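MexT protein (Pseudomonas aeruginosa, PDB 6L33) probably acts as a LysR-type transcriptional activator of the MexEF-OprN efflux pump, with this chain forming its regulatory domain. Local coordinates at residues Ile58-Ser63 with Arg196-Arg201; Val130-Pro135 with Gly141-Gly146. All coordinates share one frame; numbering follows the deposited sequence.

Contact 1 of 2, residues Ile58-Ser63 with Arg196-Arg201; sequences ISVGVS and RWLRSR
R199 and L198 of one helix face V60 and S59 of the segment I58-S63. The side chain of R199 leaves its CB with CG anti to the carbonyl carbon and beside the backbone N (chi1 -61°). This carries the aliphatic stem slantwise across V60. R199 CG lies 4.0 Å from V60 CG2, and R199 CD lies equally close to the same methyl. At chi3 (-55°) the chain bends, and the guanidinium leaves the valine behind. R196 CA lies 3.9 Å above the plane of that group, over the rim of one face. At its edge, in the plane, is a water. R199 NH1 donates to this water at 2.8 Å, and the water donates in turn to S59 O at 3.2 Å. R199 NH1 also bonds to Q189 O, and W185 makes a cation-pi contact with the group. The charged end is thus held in place while the stem packs as an apolar group.

The setting is one of the two mixed sheets of the LysR regulatory domain, a periplasmic-binding-protein fold. Strand 60-62 runs through the middle of that sheet, and helix 193-203 packs over its face.

The other branch of V60 meets the neighbour of R199. V60 CG1 is 4.1 Å from L198 CD2, and the two side chains cross obliquely. L198 also rests on I12 of strand 9-14, which V60 touches too. S59 OG comes within 4.2 Å of L198 CD2, but the strongest polar partner of S59 OG is E195, about one turn back from L198 on the same helix.

Contact 2 of 2, residues Val130-Pro135 with Gly141-Gly146; sequences VVLAVP and GTLLAG
L143 meets L132 and V134 through a single methyl. The direct contact is wholly apolar. L143 CD1 lies 3.7 Å from V134 CG1, and these two side chains reach toward each other tip to tip. The same L143 CD1 is 3.9 Å from L132 CD2, where the side chains cross at about a right angle. V134 CG1 stands beside the backbone N, anti to the carbonyl carbon (chi1 -61°), and from there it points to the leucine. L132 and V134 are alternate residues of the strand, so both face the helix. The second subunit adds to the apolar packing. L39 of the second subunit touches L132, and its L27 touches L143. L144 turns to its own chain, against A105 and I149.

Backbone bonding places the strand. Strand 129-134 is the outermost of its sheet within the chain. On one side L132 and V134 bond to L106 of strand 103-107. Across the dimer interface, L132 and A133 pair in a parallel ladder with a strand of the second subunit, so the sheet continues there.

Three buried hydrocarbon side chains with no polar group at their ends make this contact. It therefore rests on van der Waals contact and the burial of hydrocarbon, which give it little directional preference. L132 and L143 also pack on the second subunit, so part of their burial probably comes from dimerisation.

Overall arrangement
The two contacts lie on opposite sides of the chain's centre, with their own centres 31 Å apart and their nearest atoms about 10 Å apart. Each joins a helix to a strand of a different five-stranded mixed sheet, one sheet in each half of the regulatory domain. Along the chain, contact 2 is nested inside the loop closed by contact 1. The chain thus builds part of the first half, makes the second, and returns to complete the first with strand 181-186 and helix 193-203. This matches the two-lobed plan of periplasmic-binding-protein folds. Contact 1 lies within its own subunit, whereas contact 2 borders the second subunit.

Contact 1 of 2, residues Ile58-Ser63 with Arg196-Arg201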
ATOM      1  N   ILE B  58      -4.511   1.449  16.384  1.00 17.22           N
ATOM      2  CA  ILE B  58      -5.879   1.345  15.897  1.00 16.15           C
ATOM      3  C   ILE B  58      -6.748   0.849  17.041  1.00 22.05           C
ATOM      4  O   ILE B  58      -6.275   0.211  17.983  1.00 20.34           O
ATOM      5  CB  ILE B  58      -6.015   0.401  14.676  1.00 17.32           C
ATOM      6  CG1 ILE B  58      -5.730  -1.052  15.077  1.00 15.34           C
ATOM      7  CG2 ILE B  58      -5.107   0.849  13.536  1.00 18.80           C
ATOM      8  CD1 ILE B  58      -5.931  -2.057  13.950  1.00 15.78           C
ATOM      9  N   SER B  59      -8.038   1.167  16.961  1.00 17.61           N
ATOM     10  CA  SER B  59      -9.008   0.593  17.883  1.00 24.92           C
ATOM     11  C   SER B  59      -9.690  -0.638  17.314  1.00 17.13           C
ATOM     12  O   SER B  59     -10.147  -1.492  18.077  1.00 22.20           O
ATOM     13  CB  SER B  59     -10.069   1.631  18.259  1.00 22.17           C
ATOM     14  OG  SER B  59     -10.894   1.939  17.150  1.00 22.91           O
ATOM     15  N   VAL B  60      -9.754  -0.747  15.990  1.00 18.94           N
ATOM     16  CA  VAL B  60     -10.395  -1.871  15.325  1.00 16.25           C
ATOM     17  C   VAL B  60      -9.737  -2.035  13.964  1.00 16.91           C
ATOM     18  O   VAL B  60      -9.260  -1.067  13.366  1.00 16.57           O
ATOM     19  CB  VAL B  60     -11.923  -1.657  15.202  1.00 21.35           C
ATOM     20  CG1 VAL B  60     -12.222  -0.409  14.390  1.00 18.21           C
ATOM     21  CG2 VAL B  60     -12.607  -2.880  14.598  1.00 18.14           C
ATOM     22  N   GLY B  61      -9.690  -3.268  13.488  1.00 19.37           N
ATOM     23  CA  GLY B  61      -9.134  -3.547  12.179  1.00 20.22           C
ATOM     24  C   GLY B  61      -9.994  -4.536  11.426  1.00 20.60           C
ATOM     25  O   GLY B  61     -10.625  -5.417  12.011  1.00 18.20           O
ATOM     26  N   VAL B  62     -10.022  -4.365  10.108  1.00 12.22           N
ATOM     27  CA  VAL B  62     -10.639  -5.318   9.194  1.00 22.76           C
ATOM     28  C   VAL B  62      -9.535  -5.804   8.270  1.00 20.21           C
ATOM     29  O   VAL B  62      -9.098  -5.076   7.370  1.00 19.50           O
ATOM     30  CB  VAL B  62     -11.802  -4.706   8.405  1.00 25.75           C
ATOM     31  CG1 VAL B  62     -12.483  -5.774   7.560  1.00 25.43           C
ATOM     32  CG2 VAL B  62     -12.795  -4.059   9.355  1.00 18.69           C
ATOM     33  N   SER B  63      -9.089  -7.036   8.491  1.00 15.95           N
ATOM     34  CA  SER B  63      -7.876  -7.543   7.874  1.00 16.73           C
ATOM     35  C   SER B  63      -7.952  -9.059   7.828  1.00 22.05           C
ATOM     36  O   SER B  63      -8.773  -9.677   8.512  1.00 18.66           O
ATOM     37  CB  SER B  63      -6.634  -7.098   8.659  1.00 16.94           C
ATOM     38  OG  SER B  63      -5.438  -7.435   7.982  1.00 22.29           O
ATOM     39  N   ARG B 196     -18.123   0.897  20.012  1.00 29.01           N
ATOM     40  CA  ARG B 196     -19.245   0.067  19.583  1.00 31.21           C
ATOM     41  C   ARG B 196     -19.952   0.695  18.392  1.00 32.79           C
ATOM     42  O   ARG B 196     -20.361  -0.002  17.455  1.00 30.13           O
ATOM     43  CB  ARG B 196     -20.227  -0.136  20.742  1.00 46.59           C
ATOM     44  CG  ARG B 196     -21.652  -0.493  20.316  1.00 45.50           C
ATOM     45  CD  ARG B 196     -22.588   0.720  20.322  1.00 48.39           C
ATOM     46  NE  ARG B 196     -23.826   0.448  19.594  1.00 52.32           N
ATOM     47  CZ  ARG B 196     -24.674   1.384  19.179  1.00 51.77           C
ATOM     48  NH1 ARG B 196     -24.423   2.665  19.416  1.00 49.80           N
ATOM     49  NH2 ARG B 196     -25.775   1.040  18.525  1.00 67.56           N
ATOM     50  N   TRP B 197     -20.099   2.019  18.415  1.00 35.09           N
ATOM     51  CA  TRP B 197     -20.763   2.723  17.327  1.00 33.02           C
ATOM     52  C   TRP B 197     -19.967   2.614  16.032  1.00 30.84           C
ATOM     53  O   TRP B 197     -20.529   2.324  14.970  1.00 25.77           O
ATOM     54  CB  TRP B 197     -20.971   4.185  17.720  1.00 37.28           C
ATOM     55  CG  TRP B 197     -21.543   5.028  16.642  1.00 41.91           C
ATOM     56  CD1 TRP B 197     -22.856   5.128  16.290  1.00 42.35           C
ATOM     57  CD2 TRP B 197     -20.824   5.907  15.774  1.00 41.82           C
ATOM     58  NE1 TRP B 197     -22.999   6.014  15.252  1.00 42.26           N
ATOM     59  CE2 TRP B 197     -21.765   6.505  14.915  1.00 42.02           C
ATOM     60  CE3 TRP B 197     -19.474   6.242  15.635  1.00 40.77           C
ATOM     61  CZ2 TRP B 197     -21.401   7.420  13.935  1.00 43.35           C
ATOM     62  CZ3 TRP B 197     -19.115   7.150  14.663  1.00 35.22           C
ATOM     63  CH2 TRP B 197     -20.075   7.735  13.832  1.00 41.89           C
ATOM     64  N   LEU B 198     -18.653   2.836  16.102  1.00 31.70           N
ATOM     65  CA  LEU B 198     -17.821   2.729  14.907  1.00 27.48           C
ATOM     66  C   LEU B 198     -17.853   1.314  14.342  1.00 23.50           C
ATOM     67  O   LEU B 198     -18.012   1.120  13.132  1.00 27.67           O
ATOM     68  CB  LEU B 198     -16.387   3.150  15.225  1.00 33.46           C
ATOM     69  CG  LEU B 198     -15.353   2.894  14.126  1.00 28.75           C
ATOM     70  CD1 LEU B 198     -15.741   3.617  12.845  1.00 33.11           C
ATOM     71  CD2 LEU B 198     -13.968   3.315  14.588  1.00 26.68           C
ATOM     72  N   ARG B 199     -17.713   0.310  15.212  1.00 22.47           N
ATOM     73  CA  ARG B 199     -17.705  -1.075  14.750  1.00 24.23           C
ATOM     74  C   ARG B 199     -19.044  -1.464  14.139  1.00 26.97           C
ATOM     75  O   ARG B 199     -19.087  -2.157  13.114  1.00 24.29           O
ATOM     76  CB  ARG B 199     -17.343  -2.011  15.903  1.00 26.47           C
ATOM     77  CG  ARG B 199     -15.960  -1.758  16.483  1.00 23.20           C
ATOM     78  CD  ARG B 199     -15.486  -2.928  17.325  1.00 29.08           C
ATOM     79  NE  ARG B 199     -16.437  -3.268  18.377  1.00 28.57           N
ATOM     80  CZ  ARG B 199     -16.382  -2.797  19.618  1.00 34.50           C
ATOM     81  NH1 ARG B 199     -15.417  -1.956  19.970  1.00 29.23           N
ATOM     82  NH2 ARG B 199     -17.293  -3.165  20.510  1.00 32.64           N
ATOM     83  N   SER B 200     -20.151  -1.029  14.748  1.00 26.82           N
ATOM     84  CA  SER B 200     -21.455  -1.300  14.153  1.00 30.73           C
ATOM     85  C   SER B 200     -21.604  -0.600  12.809  1.00 32.80           C
ATOM     86  O   SER B 200     -22.318  -1.093  11.928  1.00 35.06           O
ATOM     87  CB  SER B 200     -22.576  -0.882  15.107  1.00 30.39           C
ATOM     88  OG  SER B 200     -22.594   0.521  15.308  1.00 35.73           O
ATOM     89  N   ARG B 201     -20.924   0.534  12.622  1.00 32.16           N
ATOM     90  CA  ARG B 201     -20.974   1.218  11.334  1.00 31.54           C
ATOM     91  C   ARG B 201     -20.124   0.502  10.288  1.00 31.28           C
ATOM     92  O   ARG B 201     -20.501   0.456   9.112  1.00 35.06           O
ATOM     93  CB  ARG B 201     -20.530   2.674  11.488  1.00 31.35           C
ATOM     94  CG  ARG B 201     -21.686   3.663  11.634  1.00 36.65           C
ATOM     95  CD  ARG B 201     -22.594   3.277  12.793  1.00 40.81           C
ATOM     96  NE  ARG B 201     -23.813   4.078  12.854  1.00 45.05           N
ATOM     97  CZ  ARG B 201     -24.775   3.899  13.754  1.00 46.64           C
ATOM     98  NH1 ARG B 201     -24.659   2.946  14.669  1.00 43.11           N
ATOM     99  NH2 ARG B 201     -25.853   4.673  13.741  1.00 52.24           N
TER
HETATM  100  O   HOH W   1     -13.148  -0.805  18.919  1.00 27.14           O

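Contact 2 of 2, residues Val130-Pro135 with Gly141-Gly146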
ATOM      1  N   VAL B 130      10.297 -18.223  -6.359  1.00 13.55           N
ATOM      2  CA  VAL B 130       9.714 -16.897  -6.203  1.00 11.91           C
ATOM      3  C   VAL B 130      10.702 -15.879  -6.749  1.00 11.57           C
ATOM      4  O   VAL B 130      11.880 -15.881  -6.371  1.00 10.76           O
ATOM      5  CB  VAL B 130       9.379 -16.611  -4.730  1.00 13.89           C
ATOM      6  CG1 VAL B 130       8.874 -15.178  -4.561  1.00 13.40           C
ATOM      7  CG2 VAL B 130       8.356 -17.614  -4.216  1.00 15.10           C
ATOM      8  N   VAL B 131      10.236 -15.023  -7.658  1.00 17.17           N
ATOM      9  CA  VAL B 131      11.078 -13.989  -8.255  1.00 13.82           C
ATOM     10  C   VAL B 131      10.726 -12.598  -7.769  1.00 13.73           C
ATOM     11  O   VAL B 131      11.485 -11.652  -8.044  1.00 15.38           O
ATOM     12  CB  VAL B 131      11.019 -14.028  -9.796  1.00 11.94           C
ATOM     13  CG1 VAL B 131      11.516 -15.365 -10.321  1.00 15.02           C
ATOM     14  CG2 VAL B 131       9.599 -13.739 -10.277  1.00 13.18           C
ATOM     15  N   LEU B 132       9.611 -12.433  -7.065  1.00 14.62           N
ATOM     16  CA  LEU B 132       9.135 -11.113  -6.686  1.00 12.16           C
ATOM     17  C   LEU B 132       8.350 -11.224  -5.391  1.00 17.70           C
ATOM     18  O   LEU B 132       7.451 -12.061  -5.274  1.00 12.90           O
ATOM     19  CB  LEU B 132       8.257 -10.511  -7.786  1.00 21.21           C
ATOM     20  CG  LEU B 132       7.782  -9.080  -7.542  1.00 24.09           C
ATOM     21  CD1 LEU B 132       8.940  -8.109  -7.701  1.00 13.43           C
ATOM     22  CD2 LEU B 132       6.640  -8.728  -8.482  1.00 24.13           C
ATOM     23  N   ALA B 133       8.697 -10.384  -4.424  1.00 10.73           N
ATOM     24  CA  ALA B 133       7.948 -10.263  -3.181  1.00 17.01           C
ATOM     25  C   ALA B 133       7.456  -8.829  -3.074  1.00  8.99           C
ATOM     26  O   ALA B 133       8.261  -7.892  -3.100  1.00 10.52           O
ATOM     27  CB  ALA B 133       8.805 -10.643  -1.974  1.00 12.38           C
ATOM     28  N   VAL B 134       6.143  -8.659  -2.974  1.00 11.32           N
ATOM     29  CA  VAL B 134       5.551  -7.328  -2.865  1.00  8.84           C
ATOM     30  C   VAL B 134       4.820  -7.232  -1.532  1.00 13.48           C
ATOM     31  O   VAL B 134       4.354  -8.254  -1.008  1.00 13.34           O
ATOM     32  CB  VAL B 134       4.616  -7.036  -4.049  1.00 10.74           C
ATOM     33  CG1 VAL B 134       5.399  -7.076  -5.356  1.00 16.63           C
ATOM     34  CG2 VAL B 134       3.468  -8.026  -4.075  1.00 10.30           C
ATOM     35  N   PRO B 135       4.702  -6.041  -0.946  1.00 19.91           N
ATOM     36  CA  PRO B 135       4.080  -5.906   0.380  1.00 22.41           C
ATOM     37  C   PRO B 135       2.575  -5.674   0.379  1.00 20.78           C
ATOM     38  O   PRO B 135       2.016  -5.421   1.451  1.00 15.38           O
ATOM     39  CB  PRO B 135       4.806  -4.679   0.949  1.00 18.16           C
ATOM     40  CG  PRO B 135       5.084  -3.832  -0.256  1.00 16.86           C
ATOM     41  CD  PRO B 135       5.289  -4.773  -1.418  1.00 18.04           C
ATOM     42  N   GLY B 141      -1.584  -6.775 -10.631  1.00 15.33           N
ATOM     43  CA  GLY B 141      -1.841  -7.043 -12.036  1.00 16.74           C
ATOM     44  C   GLY B 141      -0.918  -6.281 -12.965  1.00 18.12           C
ATOM     45  O   GLY B 141      -0.546  -6.788 -14.029  1.00 17.24           O
ATOM     46  N   THR B 142      -0.537  -5.063 -12.583  1.00 14.33           N
ATOM     47  CA  THR B 142       0.422  -4.302 -13.373  1.00 13.69           C
ATOM     48  C   THR B 142       1.802  -4.948 -13.347  1.00 16.89           C
ATOM     49  O   THR B 142       2.579  -4.796 -14.296  1.00 26.32           O
ATOM     50  CB  THR B 142       0.492  -2.861 -12.860  1.00 25.44           C
ATOM     51  OG1 THR B 142      -0.797  -2.250 -12.977  1.00 28.46           O
ATOM     52  CG2 THR B 142       1.462  -2.058 -13.681  1.00 28.13           C
ATOM     53  N   LEU B 143       2.118  -5.689 -12.285  1.00 15.15           N
ATOM     54  CA  LEU B 143       3.426  -6.324 -12.200  1.00 16.93           C
ATOM     55  C   LEU B 143       3.470  -7.658 -12.937  1.00 13.33           C
ATOM     56  O   LEU B 143       4.532  -8.049 -13.434  1.00 18.82           O
ATOM     57  CB  LEU B 143       3.823  -6.511 -10.733  1.00 12.58           C
ATOM     58  CG  LEU B 143       3.787  -5.246  -9.871  1.00 15.94           C
ATOM     59  CD1 LEU B 143       4.428  -5.500  -8.512  1.00 13.74           C
ATOM     60  CD2 LEU B 143       4.466  -4.076 -10.580  1.00 13.49           C
ATOM     61  N   LEU B 144       2.343  -8.364 -13.033  1.00 13.87           N
ATOM     62  CA  LEU B 144       2.321  -9.648 -13.725  1.00 13.87           C
ATOM     63  C   LEU B 144       2.065  -9.526 -15.220  1.00 14.00           C
ATOM     64  O   LEU B 144       2.350 -10.478 -15.958  1.00 11.77           O
ATOM     65  CB  LEU B 144       1.255 -10.568 -13.122  1.00 13.40           C
ATOM     66  CG  LEU B 144       1.258 -10.760 -11.606  1.00 16.59           C
ATOM     67  CD1 LEU B 144       0.103 -11.655 -11.186  1.00 18.25           C
ATOM     68  CD2 LEU B 144       2.579 -11.338 -11.152  1.00 14.84           C
ATOM     69  N   ALA B 145       1.540  -8.388 -15.678  1.00 14.73           N
ATOM     70  CA  ALA B 145       1.123  -8.247 -17.067  1.00 22.28           C
ATOM     71  C   ALA B 145       2.280  -8.520 -18.023  1.00 17.57           C
ATOM     72  O   ALA B 145       3.408  -8.072 -17.807  1.00 15.41           O
ATOM     73  CB  ALA B 145       0.563  -6.843 -17.311  1.00 10.62           C
ATOM     74  N   GLY B 146       1.991  -9.269 -19.087  1.00 13.35           N
ATOM     75  CA  GLY B 146       3.002  -9.585 -20.077  1.00 11.11           C
ATOM     76  C   GLY B 146       4.086 -10.530 -19.614  1.00 19.10           C
ATOM     77  O   GLY B 146       5.118 -10.640 -20.283  1.00 17.30           O
TER